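Local coordinates for putative uncharacterized protein (Mycobacterium avium, PDB 2Z6V), which is a sulfotransferase, STF9, that probably transfers a sulfuryl group from the donor PAPS to an acceptor not yet identified, at residues T120-L125 / D345-I350. Numbering follows the deposited sequence.
Sequences TVISYL and DVMRRI. With SO4 (sulfate ion), chain B.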
loop_
_atom_site.group_PDB
_atom_site.type_symbol
_atom_site.label_atom_id
_atom_site.label_comp_id
_atom_site.label_asym_id
_atom_site.label_seq_id
_atom_site.Cartn_x
_atom_site.Cartn_y
_atom_site.Cartn_z
ATOM N N THR A 120 10.908 -3.001 1.141
ATOM C CA THR A 120 11.275 -1.699 1.678
ATOM C C THR A 120 12.547 -1.077 1.083
ATOM O O THR A 120 12.510 0.059 0.617
ATOM C CB THR A 120 11.412 -1.765 3.218
ATOM O OG1 THR A 120 11.949 -0.525 3.699
ATOM C CG2 THR A 120 12.322 -2.924 3.634
ATOM N N VAL A 121 13.659 -1.814 1.083
ATOM C CA VAL A 121 14.922 -1.289 0.552
ATOM C C VAL A 121 14.860 -0.677 -0.847
ATOM O O VAL A 121 15.337 0.442 -1.064
ATOM C CB VAL A 121 16.045 -2.362 0.533
ATOM C CG1 VAL A 121 17.252 -1.831 -0.220
ATOM C CG2 VAL A 121 16.461 -2.715 1.952
ATOM N N ILE A 122 14.290 -1.403 -1.803
ATOM C CA ILE A 122 14.221 -0.877 -3.156
ATOM C C ILE A 122 13.416 0.408 -3.252
ATOM O O ILE A 122 13.793 1.303 -4.006
ATOM C CB ILE A 122 13.628 -1.883 -4.163
ATOM C CG1 ILE A 122 13.876 -1.358 -5.581
ATOM C CG2 ILE A 122 12.124 -2.066 -3.919
ATOM C CD1 ILE A 122 13.145 -2.107 -6.643
ATOM N N SER A 123 12.316 0.503 -2.507
ATOM C CA SER A 123 11.504 1.715 -2.545
ATOM C C SER A 123 12.362 2.913 -2.201
ATOM O O SER A 123 12.288 3.932 -2.874
ATOM C CB SER A 123 10.328 1.651 -1.556
ATOM O OG SER A 123 9.266 0.860 -2.051
ATOM N N TYR A 124 13.177 2.786 -1.155
ATOM C CA TYR A 124 14.053 3.876 -0.725
ATOM C C TYR A 124 15.203 4.133 -1.681
ATOM O O TYR A 124 15.608 5.281 -1.864
ATOM C CB TYR A 124 14.621 3.622 0.681
ATOM C CG TYR A 124 13.611 3.832 1.788
ATOM C CD1 TYR A 124 12.691 2.836 2.115
ATOM C CD2 TYR A 124 13.529 5.055 2.463
ATOM C CE1 TYR A 124 11.709 3.051 3.075
ATOM C CE2 TYR A 124 12.552 5.282 3.428
ATOM C CZ TYR A 124 11.643 4.277 3.725
ATOM O OH TYR A 124 10.632 4.504 4.633
ATOM N N LEU A 125 15.740 3.081 -2.287
ATOM C CA LEU A 125 16.843 3.272 -3.223
ATOM C C LEU A 125 16.402 4.018 -4.488
ATOM O O LEU A 125 17.128 4.873 -4.998
ATOM C CB LEU A 125 17.473 1.924 -3.589
ATOM C CG LEU A 125 18.242 1.285 -2.430
ATOM C CD1 LEU A 125 18.903 -0.005 -2.891
ATOM C CD2 LEU A 125 19.284 2.276 -1.915
ATOM N N ASP A 345 23.423 -4.593 -6.862
ATOM C CA ASP A 345 23.448 -5.368 -8.093
ATOM C C ASP A 345 22.059 -5.352 -8.720
ATOM O O ASP A 345 21.917 -5.167 -9.931
ATOM C CB ASP A 345 23.858 -6.814 -7.835
ATOM C CG ASP A 345 23.825 -7.654 -9.102
ATOM O OD1 ASP A 345 24.476 -7.260 -10.095
ATOM O OD2 ASP A 345 23.145 -8.701 -9.111
ATOM N N VAL A 346 21.038 -5.552 -7.890
ATOM C CA VAL A 346 19.664 -5.540 -8.371
ATOM C C VAL A 346 19.323 -4.198 -9.018
ATOM O O VAL A 346 18.693 -4.159 -10.070
ATOM C CB VAL A 346 18.657 -5.797 -7.231
ATOM C CG1 VAL A 346 17.240 -5.683 -7.766
ATOM C CG2 VAL A 346 18.877 -7.183 -6.634
ATOM N N MET A 347 19.755 -3.103 -8.399
ATOM C CA MET A 347 19.467 -1.777 -8.923
ATOM C C MET A 347 20.015 -1.568 -10.330
ATOM O O MET A 347 19.299 -1.106 -11.222
ATOM C CB MET A 347 20.016 -0.701 -7.980
ATOM C CG MET A 347 19.470 -0.773 -6.545
ATOM S SD MET A 347 17.643 -0.858 -6.418
ATOM C CE MET A 347 17.162 0.732 -7.096
ATOM N N ARG A 348 21.282 -1.909 -10.537
ATOM C CA ARG A 348 21.893 -1.746 -11.847
ATOM C C ARG A 348 21.117 -2.527 -12.893
ATOM O O ARG A 348 20.895 -2.041 -14.002
ATOM C CB ARG A 348 23.351 -2.215 -11.827
ATOM C CG ARG A 348 24.190 -1.484 -10.806
ATOM C CD ARG A 348 25.689 -1.631 -11.030
ATOM N NE ARG A 348 26.393 -1.153 -9.847
ATOM C CZ ARG A 348 26.633 -1.904 -8.778
ATOM N NH1 ARG A 348 26.241 -3.176 -8.761
ATOM N NH2 ARG A 348 27.216 -1.374 -7.707
ATOM N N ARG A 349 20.702 -3.737 -12.534
ATOM C CA ARG A 349 19.947 -4.574 -13.452
ATOM C C ARG A 349 18.552 -4.019 -13.694
ATOM O O ARG A 349 17.994 -4.186 -14.779
ATOM C CB ARG A 349 19.872 -6.004 -12.921
ATOM C CG ARG A 349 21.174 -6.764 -13.100
ATOM C CD ARG A 349 21.327 -7.836 -12.047
ATOM N NE ARG A 349 20.230 -8.785 -12.109
ATOM C CZ ARG A 349 19.700 -9.371 -11.047
ATOM N NH1 ARG A 349 20.174 -9.096 -9.841
ATOM N NH2 ARG A 349 18.699 -10.228 -11.196
ATOM N N ILE A 350 17.985 -3.367 -12.686
ATOM C CA ILE A 350 16.666 -2.768 -12.835
ATOM C C ILE A 350 16.818 -1.625 -13.822
ATOM O O ILE A 350 16.020 -1.487 -14.747
ATOM C CB ILE A 350 16.130 -2.207 -11.501
ATOM C CG1 ILE A 350 15.528 -3.342 -10.671
ATOM C CG2 ILE A 350 15.091 -1.106 -11.761
ATOM C CD1 ILE A 350 15.135 -2.929 -9.265
HETATM S S SO4 B . 7.334 -5.266 3.034
HETATM O O1 SO4 B . 7.699 -6.485 3.785
HETATM O O2 SO4 B . 6.330 -5.589 1.997
HETATM O O3 SO4 B . 6.777 -4.271 3.969
HETATM O O4 SO4 B . 8.535 -4.704 2.394
#
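M347 reaches from its helix into the angle between I122 and L125, one turn apart on the other. Bends at both chi2 and chi3 turn its thioether against them: CE lies 3.7 Å from L125 CB. SD sits 3.9 Å from I122 CG1 and also touches L125 CD1. The axes of the two short segments come no closer than 11.3 Å, so side chains alone make the contact, and a flexible methionine can bend to fit. Beside it the two isoleucines meet by their end methyls, I122 CD1 against I350 CD1. I122 gets there because CG1 stands anti to its backbone N (chi1 -168°) and the chain runs on extended. No hydrogen bond joins the segments, whose axes cross at -58°. M334 and M339 also touch I122, F332 lies against I350, and M366 of helix 360-371 touches both L125 and M347. R349 NH1 forms a salt bridge to D345 OD2, its hydrogen bond weak, and another to E338. At the start of helix 120-126, T120 N donates to O4 (3.2 Å) of a sulfate probably from the crystallisation liquor, which G118 N also binds. Such an anion site after strand 109-113 is consistent with the P-loop-like phosphosulfate-binding loop of sulfotransferases, which probably receives the 5'-phosphosulfate of PAPS.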